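Local coordinates for uncharacterized protein (Bacillus cereus, PDB 4QVU), which is of unknown function but has a HIT-like fold, binds zinc and is probably related to hexose-1-phosphate uridylyltransferases, at residues D141-V146 with K214-V219; V146-N151 with I246-Y251; I154-S159 with A183-Q188; V190-T195 with E242-Q247. One frame throughout, in Å; residues are numbered along the deposited sequence.

Contact 1. Residues D141-V146 with K214-V219; sequences DNFQGV and KIICKV
F143 and I216 meet where the turn leading into strand 145-150 passes over one face of the antiparallel sheet of the HIT-like fold. The two segments are not sheet neighbours: strands 154-159 and 169-173 lie between 145-150 and 214-222, so no strand pairing joins them; side chains of 214-219 reach the F143 ring and the N142 carbonyl. Alternation along 214-219 sorts them, I216 and K218 rising toward the turn while I215, C217 and V219 pack against helix 179-195 on the other face.

The apolar part is carried by the F143 ring. I216 holds CD1 over one ring face, 3.9 Å from CG of F143, and its CG2 branch comes to 3.7 Å from CD1 of F143. K218 adds its aliphatic end obliquely, CE lying 3.7 Å from CE1 of F143. Y209 meets the same ring edge-to-face, and a tetraethylene glycol, probably from the crystallisation liquor, is bound close by.

The polar part is gathered at the lysine. Its chain leaves the strand extended, then bends at chi3 (-77°) and chi4, turning the ammonium toward the backbone of the turn. E168 makes a salt bridge with this buried group, probably offsetting its charge, and N170 OD1 accepts a hydrogen bond. S159 OG bonds to the same N142 carbonyl as K218. K218 NZ gives N142 O a hydrogen bond of 2.7 Å, with a C=O...NZ angle of 154° and a tilt of 26° from the carbonyl plane.

Contact 2. Residues V146-N151 with I246-Y251; sequences VIVQKN and IQLAAY
V148 carries this contact mainly with its CG1 methyl, which rests on L248 and A249 of helix 241-249. CG1 of V148 lies 3.9 Å from CG of L248 and 3.8 Å from the backbone N of A249. The CB of A249 borders the same methyl more loosely, at 4.2 Å from CG1 of V148. The second methyl, CG2, turns to the leucine tip, 4.1 Å from CD2 of L248, and the two side chains cross at about a right angle. No hydrogen bond joins the segments.

Backbone geometry positions the valine. Two residues, V148 and Q149, stand opposite the single L156 of strand 154-159, a classic beta bulge that breaks strand 145-150. Q149 folds back, NE2 giving a weak hydrogen bond to V148 O at 3.3 Å. On the leucine side, CG stands anti to the backbone N (chi1 173°), which leaves the CD2 branch in touch with both V148 and L156. Earlier in the strand, V146 packs on V146 of the second subunit.

Farther out, Q149 packs on Y185 of helix 179-195. Helix 241-249 thus lies against the bulged strand, and L248 joins it to L156 and to Y192 of helix 179-195.

Contact 3. Residues I154-S159 with A183-Q188; sequences IELNIS and ANYIQQ
Y185 of helix 179-195 meets I154 of strand 154-159 over a ring face and L156 at a ring edge, a helix packed on one face of the antiparallel sheet of the HIT-like fold. The two strand residues are two apart and point to the same side, toward the helix, so they meet one ring from different directions.

Over the face there is a CH-pi contact: CD1 of I154 sits 3.9 Å from the Y185 centroid and 20° off the normal. With chi1 at -163° the I154 chain runs out extended, which carries CD1 to the CB end of the tyrosine. Its other branch serves the hydroxyl end, CG2 of I154 lying 3.6 Å from CZ of Y185. The two side chains therefore lie head to tail.

L156 comes in at the ring edge, in its plane, with CB 3.7 Å from CD2 of Y185. I171 of strand 169-173 adds to the same apolar layer. The packing lies beside the zinc site: the preceding residue H153, and E181 one turn before Y185, are both ligands, and the I154 side chain is about 7 Å from the zinc ion.

Polar groups keep to the other face of the strand. E155 points away from the helix, and K150 NZ makes a salt bridge with its OE1. N157 takes a bond from N170 on OD1 and gives one from ND2 to F143 O. N157 ND2 also hydrogen-bonds E155 OE2 at 2.8 Å, meeting that oxygen on its anti side, 20° out of the carboxylate plane.

Contact 4. Residues V190-T195 with E242-Q247; sequences VRYILT and EDVKIQ
The hydroxyl of Y192 gives a hydrogen bond to the amide of Q247, OH to OE1 2.6 Å, bridging the last turns of helix 179-195 to helix 241-249. It is a helix-helix contact on the periphery of the HIT-like fold, made essentially by one aromatic side chain. The hydroxyl comes to the carbonyl from its flank, with a C=O...OH angle of 106°, and somewhat out of the carbonyl plane. OE1 lies at the ring edge, near its plane, with amide and ring planes 86° apart. Q247 CG lies between the backbone N and the carbonyl carbon (chi1 52°), and the extended chain then puts OE1 at the hydroxyl.

One turn earlier, V244 CG1 makes the apolar approach, 4.3 Å from CE2 of Y192, and packs beside Y192 OH at 3.7 Å. F169 of strand 169-173 touches both Y192 and V244, linking the two helices to the sheet.

Each helix also has a polar tie of its own. T195 OG1 turns back to R191 O at 2.8 Å, close to the end of helix 179-195. On the far side of helix 241-249, near the second subunit, K245 NZ makes a salt bridge at 2.8 Å with E242 OE2, meeting it nearly along its C-O axis.

How the contacts relate
Contacts 1 and 3 are buried and lie on opposite faces of the sheet; contacts 2 and 4 are partly buried and nearer the surface. Helix 179-195 serves contacts 3 and 4, helix 241-249 contacts 2 and 4, and strand 145-150 contacts 1 and 2. Chemistry follows place: contact 3 is wholly apolar across its interface, contact 1 combines an aromatic ring with a buried lysine, contact 2 is a small methyl contact, and contact 4 depends on a single side-chain hydrogen bond. Strands 145-150 and 154-159 join contacts 1, 2 and 3 through backbone bonds such as V146 O to I158 N, while I158 CD1 touches V244, tying contact 3 to contact 4.

Contact 1. Residues D141-V146 with K214-V219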
# COMPACT_ATOMS: atom_id res chain seq x y z
N ASP A 141 9.03 -10.32 -1.14
CA ASP A 141 8.13 -9.86 -2.21
C ASP A 141 8.53 -8.50 -2.81
O ASP A 141 8.02 -8.18 -3.88
CB ASP A 141 6.68 -9.79 -1.72
CG ASP A 141 6.00 -11.15 -1.60
OD1 ASP A 141 6.71 -12.19 -1.69
OD2 ASP A 141 4.77 -11.18 -1.41
N ASN A 142 9.45 -7.74 -2.18
CA ASN A 142 9.94 -6.48 -2.75
C ASN A 142 10.90 -6.73 -3.93
O ASN A 142 11.24 -5.79 -4.66
CB ASN A 142 10.64 -5.59 -1.71
CG ASN A 142 9.78 -5.08 -0.58
OD1 ASN A 142 10.19 -5.06 0.58
ND2 ASN A 142 8.55 -4.67 -0.87
N PHE A 143 11.31 -8.00 -4.13
CA PHE A 143 12.27 -8.43 -5.16
C PHE A 143 11.60 -9.38 -6.22
O PHE A 143 12.25 -9.76 -7.19
CB PHE A 143 13.50 -9.12 -4.50
CG PHE A 143 14.10 -8.25 -3.41
CD1 PHE A 143 14.86 -7.12 -3.74
CD2 PHE A 143 13.85 -8.50 -2.07
CE1 PHE A 143 15.36 -6.28 -2.74
CE2 PHE A 143 14.34 -7.65 -1.07
CZ PHE A 143 15.10 -6.55 -1.42
N GLN A 144 10.30 -9.71 -6.02
CA GLN A 144 9.48 -10.51 -6.95
C GLN A 144 8.79 -9.55 -7.92
O GLN A 144 8.71 -8.36 -7.63
CB GLN A 144 8.44 -11.39 -6.22
CG GLN A 144 8.96 -12.28 -5.08
CD GLN A 144 9.68 -13.54 -5.48
OE1 GLN A 144 10.07 -13.74 -6.64
NE2 GLN A 144 9.90 -14.41 -4.51
N GLY A 145 8.28 -10.06 -9.04
CA GLY A 145 7.56 -9.21 -9.99
C GLY A 145 7.31 -9.78 -11.38
O GLY A 145 7.23 -11.00 -11.58
N VAL A 146 7.12 -8.85 -12.32
CA VAL A 146 6.88 -9.10 -13.74
C VAL A 146 8.22 -9.30 -14.41
O VAL A 146 9.02 -8.36 -14.47
CB VAL A 146 6.06 -7.94 -14.38
CG1 VAL A 146 5.74 -8.21 -15.84
CG2 VAL A 146 4.79 -7.67 -13.59
N LYS A 214 21.31 -15.26 -2.57
CA LYS A 214 21.23 -14.62 -3.90
C LYS A 214 21.81 -13.21 -3.86
O LYS A 214 21.69 -12.54 -2.83
CB LYS A 214 19.77 -14.54 -4.41
CG LYS A 214 19.01 -15.83 -4.53
CD LYS A 214 17.53 -15.49 -4.65
CE LYS A 214 16.63 -16.68 -4.49
NZ LYS A 214 15.21 -16.26 -4.43
N ILE A 215 22.38 -12.74 -4.98
CA ILE A 215 22.88 -11.38 -5.09
C ILE A 215 21.88 -10.64 -5.95
O ILE A 215 21.63 -11.04 -7.10
CB ILE A 215 24.34 -11.24 -5.60
CG1 ILE A 215 25.31 -11.88 -4.57
CG2 ILE A 215 24.68 -9.75 -5.85
CD1 ILE A 215 26.78 -11.99 -5.00
N ILE A 216 21.25 -9.61 -5.37
CA ILE A 216 20.22 -8.80 -5.99
C ILE A 216 20.67 -7.37 -6.14
O ILE A 216 21.19 -6.78 -5.19
CB ILE A 216 18.89 -8.85 -5.17
CG1 ILE A 216 18.44 -10.31 -4.90
CG2 ILE A 216 17.79 -8.01 -5.86
CD1 ILE A 216 17.32 -10.49 -3.87
N CYS A 217 20.42 -6.80 -7.32
CA CYS A 217 20.63 -5.39 -7.55
C CYS A 217 19.31 -4.76 -7.92
O CYS A 217 18.73 -5.09 -8.96
CB CYS A 217 21.70 -5.10 -8.60
SG CYS A 217 21.93 -3.33 -8.89
N LYS A 218 18.83 -3.86 -7.06
CA LYS A 218 17.61 -3.12 -7.34
C LYS A 218 18.01 -1.78 -7.96
O LYS A 218 18.75 -1.01 -7.36
CB LYS A 218 16.76 -2.96 -6.08
CG LYS A 218 15.41 -2.30 -6.33
CD LYS A 218 14.61 -2.10 -5.05
CE LYS A 218 13.96 -3.35 -4.53
NZ LYS A 218 12.77 -3.73 -5.33
N VAL A 219 17.58 -1.57 -9.22
CA VAL A 219 17.79 -0.35 -10.02
C VAL A 219 16.52 0.47 -9.87
O VAL A 219 15.45 -0.01 -10.23
CB VAL A 219 18.16 -0.63 -11.51
CG1 VAL A 219 18.70 0.62 -12.17
CG2 VAL A 219 19.17 -1.77 -11.64

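Contact 2. Residues V146-N151 with I246-Y251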
# COMPACT_ATOMS: atom_id res chain seq x y z
N VAL A 146 7.12 -8.85 -12.32
CA VAL A 146 6.88 -9.10 -13.74
C VAL A 146 8.22 -9.30 -14.41
O VAL A 146 9.02 -8.36 -14.47
CB VAL A 146 6.06 -7.94 -14.38
CG1 VAL A 146 5.74 -8.21 -15.84
CG2 VAL A 146 4.79 -7.67 -13.59
N ILE A 147 8.46 -10.51 -14.91
CA ILE A 147 9.70 -10.92 -15.58
C ILE A 147 9.86 -10.20 -16.94
O ILE A 147 8.96 -10.23 -17.79
CB ILE A 147 9.67 -12.47 -15.74
CG1 ILE A 147 9.75 -13.15 -14.35
CG2 ILE A 147 10.79 -12.96 -16.68
CD1 ILE A 147 9.29 -14.58 -14.30
N VAL A 148 11.03 -9.56 -17.13
CA VAL A 148 11.45 -8.86 -18.36
C VAL A 148 12.34 -9.82 -19.16
O VAL A 148 12.13 -10.03 -20.36
CB VAL A 148 12.15 -7.51 -18.04
CG1 VAL A 148 12.52 -6.76 -19.32
CG2 VAL A 148 11.29 -6.63 -17.14
N GLN A 149 13.31 -10.43 -18.46
CA GLN A 149 14.29 -11.42 -18.92
C GLN A 149 14.51 -12.44 -17.82
O GLN A 149 14.57 -12.05 -16.65
CB GLN A 149 15.62 -10.75 -19.31
CG GLN A 149 15.56 -9.87 -20.55
CD GLN A 149 15.66 -10.67 -21.83
OE1 GLN A 149 16.75 -11.13 -22.21
NE2 GLN A 149 14.56 -10.78 -22.54
N LYS A 150 14.66 -13.74 -18.17
CA LYS A 150 14.91 -14.80 -17.20
C LYS A 150 15.50 -16.03 -17.87
O LYS A 150 15.05 -16.42 -18.95
CB LYS A 150 13.63 -15.18 -16.43
CG LYS A 150 13.87 -16.14 -15.27
CD LYS A 150 12.66 -16.33 -14.38
CE LYS A 150 12.89 -17.36 -13.30
NZ LYS A 150 13.99 -17.00 -12.36
N ASN A 151 16.49 -16.65 -17.21
CA ASN A 151 17.14 -17.91 -17.58
C ASN A 151 17.63 -18.58 -16.28
O ASN A 151 17.33 -18.09 -15.19
CB ASN A 151 18.27 -17.72 -18.61
CG ASN A 151 19.39 -16.78 -18.24
OD1 ASN A 151 19.91 -16.76 -17.12
ND2 ASN A 151 19.88 -16.04 -19.22
N ILE A 246 7.74 -4.15 -21.93
CA ILE A 246 7.92 -4.21 -23.38
C ILE A 246 9.10 -3.33 -23.80
O ILE A 246 9.97 -3.81 -24.53
CB ILE A 246 6.62 -3.82 -24.15
CG1 ILE A 246 5.53 -4.92 -24.03
CG2 ILE A 246 6.89 -3.53 -25.63
CD1 ILE A 246 4.04 -4.47 -24.45
N GLN A 247 9.14 -2.04 -23.37
CA GLN A 247 10.19 -1.15 -23.84
C GLN A 247 11.55 -1.46 -23.19
O GLN A 247 12.56 -1.24 -23.86
CB GLN A 247 9.85 0.34 -23.70
CG GLN A 247 9.38 0.85 -22.36
CD GLN A 247 9.11 2.33 -22.45
OE1 GLN A 247 9.82 3.15 -21.84
NE2 GLN A 247 8.12 2.72 -23.24
N LEU A 248 11.60 -2.03 -21.97
CA LEU A 248 12.88 -2.43 -21.38
C LEU A 248 13.41 -3.70 -22.07
O LEU A 248 14.61 -3.82 -22.26
CB LEU A 248 12.81 -2.63 -19.85
CG LEU A 248 14.05 -3.22 -19.13
CD1 LEU A 248 15.29 -2.36 -19.31
CD2 LEU A 248 13.78 -3.43 -17.68
N ALA A 249 12.50 -4.62 -22.48
CA ALA A 249 12.86 -5.87 -23.16
C ALA A 249 13.56 -5.62 -24.52
O ALA A 249 14.35 -6.45 -24.96
CB ALA A 249 11.61 -6.72 -23.38
N ALA A 250 13.30 -4.45 -25.14
CA ALA A 250 13.89 -4.01 -26.40
C ALA A 250 15.39 -3.70 -26.26
O ALA A 250 16.06 -3.52 -27.27
CB ALA A 250 13.16 -2.78 -26.91
N TYR A 251 15.92 -3.66 -25.01
CA TYR A 251 17.34 -3.43 -24.70
C TYR A 251 18.11 -4.76 -24.56
O TYR A 251 19.34 -4.76 -24.42
CB TYR A 251 17.49 -2.60 -23.42
CG TYR A 251 17.43 -1.11 -23.67
CD1 TYR A 251 16.22 -0.48 -23.95
CD2 TYR A 251 18.58 -0.32 -23.61
CE1 TYR A 251 16.16 0.88 -24.22
CE2 TYR A 251 18.53 1.04 -23.87
CZ TYR A 251 17.32 1.64 -24.17
OH TYR A 251 17.26 2.99 -24.41

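Contact 3. Residues I154-S159 with A183-Q188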
# COMPACT_ATOMS: atom_id res chain seq x y z
N ILE A 154 20.34 -15.82 -14.56
CA ILE A 154 19.88 -14.50 -14.12
C ILE A 154 18.38 -14.28 -14.39
O ILE A 154 17.76 -14.94 -15.23
CB ILE A 154 20.74 -13.41 -14.85
CG1 ILE A 154 20.65 -12.02 -14.17
CG2 ILE A 154 20.49 -13.37 -16.37
CD1 ILE A 154 21.74 -11.07 -14.51
N GLU A 155 17.80 -13.32 -13.64
CA GLU A 155 16.41 -12.88 -13.70
C GLU A 155 16.34 -11.36 -13.55
O GLU A 155 16.92 -10.80 -12.62
CB GLU A 155 15.55 -13.55 -12.60
CG GLU A 155 14.10 -13.07 -12.61
CD GLU A 155 13.20 -13.51 -11.47
OE1 GLU A 155 13.20 -14.71 -11.13
OE2 GLU A 155 12.43 -12.66 -10.99
N LEU A 156 15.60 -10.72 -14.47
CA LEU A 156 15.30 -9.30 -14.47
C LEU A 156 13.79 -9.15 -14.41
O LEU A 156 13.08 -9.66 -15.27
CB LEU A 156 15.91 -8.58 -15.69
CG LEU A 156 15.42 -7.13 -15.98
CD1 LEU A 156 15.74 -6.16 -14.84
CD2 LEU A 156 16.03 -6.61 -17.23
N ASN A 157 13.30 -8.44 -13.39
CA ASN A 157 11.87 -8.21 -13.24
C ASN A 157 11.61 -6.77 -12.82
O ASN A 157 12.55 -6.04 -12.49
CB ASN A 157 11.25 -9.21 -12.23
CG ASN A 157 11.62 -9.01 -10.78
OD1 ASN A 157 11.38 -7.96 -10.18
ND2 ASN A 157 12.12 -10.06 -10.14
N ILE A 158 10.32 -6.37 -12.83
CA ILE A 158 9.81 -5.09 -12.35
C ILE A 158 8.95 -5.39 -11.13
O ILE A 158 8.06 -6.24 -11.22
CB ILE A 158 9.03 -4.29 -13.45
CG1 ILE A 158 9.77 -4.31 -14.81
CG2 ILE A 158 8.73 -2.85 -12.97
CD1 ILE A 158 8.96 -3.87 -15.97
N SER A 159 9.22 -4.74 -9.99
CA SER A 159 8.46 -4.94 -8.75
C SER A 159 6.94 -4.65 -8.89
O SER A 159 6.56 -3.54 -9.27
CB SER A 159 9.01 -4.05 -7.64
OG SER A 159 10.19 -4.59 -7.08
N ALA A 183 26.41 -7.42 -14.14
CA ALA A 183 27.06 -6.18 -14.60
C ALA A 183 26.49 -5.70 -15.94
O ALA A 183 26.27 -4.50 -16.11
CB ALA A 183 28.57 -6.42 -14.72
N ASN A 184 26.23 -6.64 -16.87
CA ASN A 184 25.65 -6.33 -18.18
C ASN A 184 24.19 -5.89 -18.05
O ASN A 184 23.80 -4.92 -18.70
CB ASN A 184 25.76 -7.52 -19.14
CG ASN A 184 25.27 -7.20 -20.54
OD1 ASN A 184 25.76 -6.27 -21.21
ND2 ASN A 184 24.29 -7.95 -21.02
N TYR A 185 23.40 -6.59 -17.20
CA TYR A 185 21.99 -6.29 -16.95
C TYR A 185 21.83 -4.95 -16.24
O TYR A 185 20.91 -4.21 -16.57
CB TYR A 185 21.33 -7.42 -16.13
CG TYR A 185 20.77 -8.54 -16.98
CD1 TYR A 185 21.60 -9.31 -17.80
CD2 TYR A 185 19.42 -8.88 -16.93
CE1 TYR A 185 21.09 -10.34 -18.58
CE2 TYR A 185 18.90 -9.92 -17.70
CZ TYR A 185 19.74 -10.64 -18.53
OH TYR A 185 19.25 -11.68 -19.28
N ILE A 186 22.75 -4.61 -15.30
CA ILE A 186 22.72 -3.31 -14.62
C ILE A 186 22.95 -2.22 -15.67
O ILE A 186 22.12 -1.32 -15.79
CB ILE A 186 23.75 -3.21 -13.45
CG1 ILE A 186 23.41 -4.19 -12.32
CG2 ILE A 186 23.82 -1.77 -12.92
CD1 ILE A 186 24.52 -4.38 -11.29
N GLN A 187 24.02 -2.35 -16.48
CA GLN A 187 24.37 -1.38 -17.51
C GLN A 187 23.21 -1.14 -18.48
O GLN A 187 22.90 0.02 -18.73
CB GLN A 187 25.62 -1.80 -18.28
CG GLN A 187 26.15 -0.67 -19.16
CD GLN A 187 27.42 -1.01 -19.87
OE1 GLN A 187 27.56 -2.08 -20.49
NE2 GLN A 187 28.35 -0.07 -19.87
N GLN A 188 22.55 -2.19 -18.99
CA GLN A 188 21.43 -2.04 -19.93
C GLN A 188 20.22 -1.39 -19.27
O GLN A 188 19.64 -0.49 -19.86
CB GLN A 188 21.02 -3.39 -20.57
CG GLN A 188 22.08 -4.00 -21.49
CD GLN A 188 22.58 -3.03 -22.54
OE1 GLN A 188 23.66 -2.43 -22.40
NE2 GLN A 188 21.79 -2.82 -23.59

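Contact 4. Residues V190-T195 with E242-Q247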
# COMPACT_ATOMS: atom_id res chain seq x y z
N VAL A 190 20.26 0.62 -16.67
CA VAL A 190 20.67 2.01 -16.43
C VAL A 190 20.54 2.81 -17.75
O VAL A 190 19.92 3.88 -17.75
CB VAL A 190 22.11 2.10 -15.83
CG1 VAL A 190 22.74 3.48 -16.03
CG2 VAL A 190 22.10 1.71 -14.36
N ARG A 191 21.07 2.26 -18.87
CA ARG A 191 21.01 2.86 -20.20
C ARG A 191 19.57 3.16 -20.59
O ARG A 191 19.30 4.24 -21.11
CB ARG A 191 21.67 1.96 -21.26
CG ARG A 191 23.18 2.08 -21.27
CD ARG A 191 23.85 1.03 -22.13
NE ARG A 191 25.27 1.34 -22.31
CZ ARG A 191 26.17 0.49 -22.78
NH1 ARG A 191 25.83 -0.76 -23.08
NH2 ARG A 191 27.44 0.86 -22.92
N TYR A 192 18.63 2.23 -20.30
CA TYR A 192 17.21 2.39 -20.57
C TYR A 192 16.63 3.54 -19.75
O TYR A 192 15.88 4.35 -20.29
CB TYR A 192 16.43 1.09 -20.30
CG TYR A 192 14.93 1.27 -20.18
CD1 TYR A 192 14.14 1.50 -21.31
CD2 TYR A 192 14.30 1.23 -18.94
CE1 TYR A 192 12.76 1.68 -21.19
CE2 TYR A 192 12.93 1.42 -18.82
CZ TYR A 192 12.16 1.65 -19.95
OH TYR A 192 10.81 1.85 -19.81
N ILE A 193 16.96 3.61 -18.44
CA ILE A 193 16.45 4.65 -17.53
C ILE A 193 16.91 6.03 -18.01
O ILE A 193 16.08 6.94 -18.11
CB ILE A 193 16.87 4.40 -16.05
CG1 ILE A 193 16.22 3.11 -15.52
CG2 ILE A 193 16.51 5.61 -15.16
CD1 ILE A 193 16.68 2.66 -14.17
N LEU A 194 18.19 6.16 -18.38
CA LEU A 194 18.74 7.43 -18.83
C LEU A 194 18.26 7.83 -20.22
O LEU A 194 18.30 9.02 -20.54
CB LEU A 194 20.28 7.39 -18.83
CG LEU A 194 20.97 7.19 -17.48
CD1 LEU A 194 22.46 7.13 -17.67
CD2 LEU A 194 20.62 8.29 -16.50
N THR A 195 17.79 6.86 -21.05
CA THR A 195 17.40 7.14 -22.43
C THR A 195 15.87 7.11 -22.68
O THR A 195 15.36 8.11 -23.20
CB THR A 195 18.08 6.12 -23.37
OG1 THR A 195 19.48 6.15 -23.13
CG2 THR A 195 17.79 6.37 -24.84
N GLU A 242 3.30 -3.28 -17.78
CA GLU A 242 3.40 -4.10 -18.98
C GLU A 242 4.04 -3.30 -20.11
O GLU A 242 4.71 -3.89 -20.97
CB GLU A 242 2.01 -4.61 -19.40
CG GLU A 242 2.05 -5.92 -20.17
CD GLU A 242 2.34 -7.19 -19.40
OE1 GLU A 242 1.88 -7.32 -18.24
OE2 GLU A 242 2.95 -8.11 -19.99
N ASP A 243 3.86 -1.96 -20.10
CA ASP A 243 4.45 -1.08 -21.12
C ASP A 243 5.94 -0.90 -20.86
O ASP A 243 6.72 -0.93 -21.81
CB ASP A 243 3.73 0.28 -21.20
CG ASP A 243 2.36 0.21 -21.83
OD1 ASP A 243 2.15 -0.64 -22.73
OD2 ASP A 243 1.51 1.05 -21.49
N VAL A 244 6.33 -0.78 -19.57
CA VAL A 244 7.73 -0.67 -19.13
C VAL A 244 8.45 -1.98 -19.49
O VAL A 244 9.54 -1.95 -20.05
CB VAL A 244 7.82 -0.35 -17.61
CG1 VAL A 244 9.27 -0.21 -17.16
CG2 VAL A 244 7.04 0.92 -17.27
N LYS A 245 7.78 -3.13 -19.23
CA LYS A 245 8.26 -4.48 -19.54
C LYS A 245 8.63 -4.60 -21.02
O LYS A 245 9.73 -5.08 -21.32
CB LYS A 245 7.19 -5.51 -19.16
CG LYS A 245 7.51 -6.95 -19.56
CD LYS A 245 6.24 -7.74 -19.58
CE LYS A 245 6.42 -9.12 -20.14
NZ LYS A 245 5.11 -9.80 -20.28
N ILE A 246 7.74 -4.15 -21.93
CA ILE A 246 7.92 -4.21 -23.38
C ILE A 246 9.10 -3.33 -23.80
O ILE A 246 9.97 -3.81 -24.53
CB ILE A 246 6.62 -3.82 -24.15
CG1 ILE A 246 5.53 -4.92 -24.03
CG2 ILE A 246 6.89 -3.53 -25.63
CD1 ILE A 246 4.04 -4.47 -24.45
N GLN A 247 9.14 -2.04 -23.37
CA GLN A 247 10.19 -1.15 -23.84
C GLN A 247 11.55 -1.46 -23.19
O GLN A 247 12.56 -1.24 -23.86
CB GLN A 247 9.85 0.34 -23.70
CG GLN A 247 9.38 0.85 -22.36
CD GLN A 247 9.11 2.33 -22.45
OE1 GLN A 247 9.82 3.15 -21.84
NE2 GLN A 247 8.12 2.72 -23.24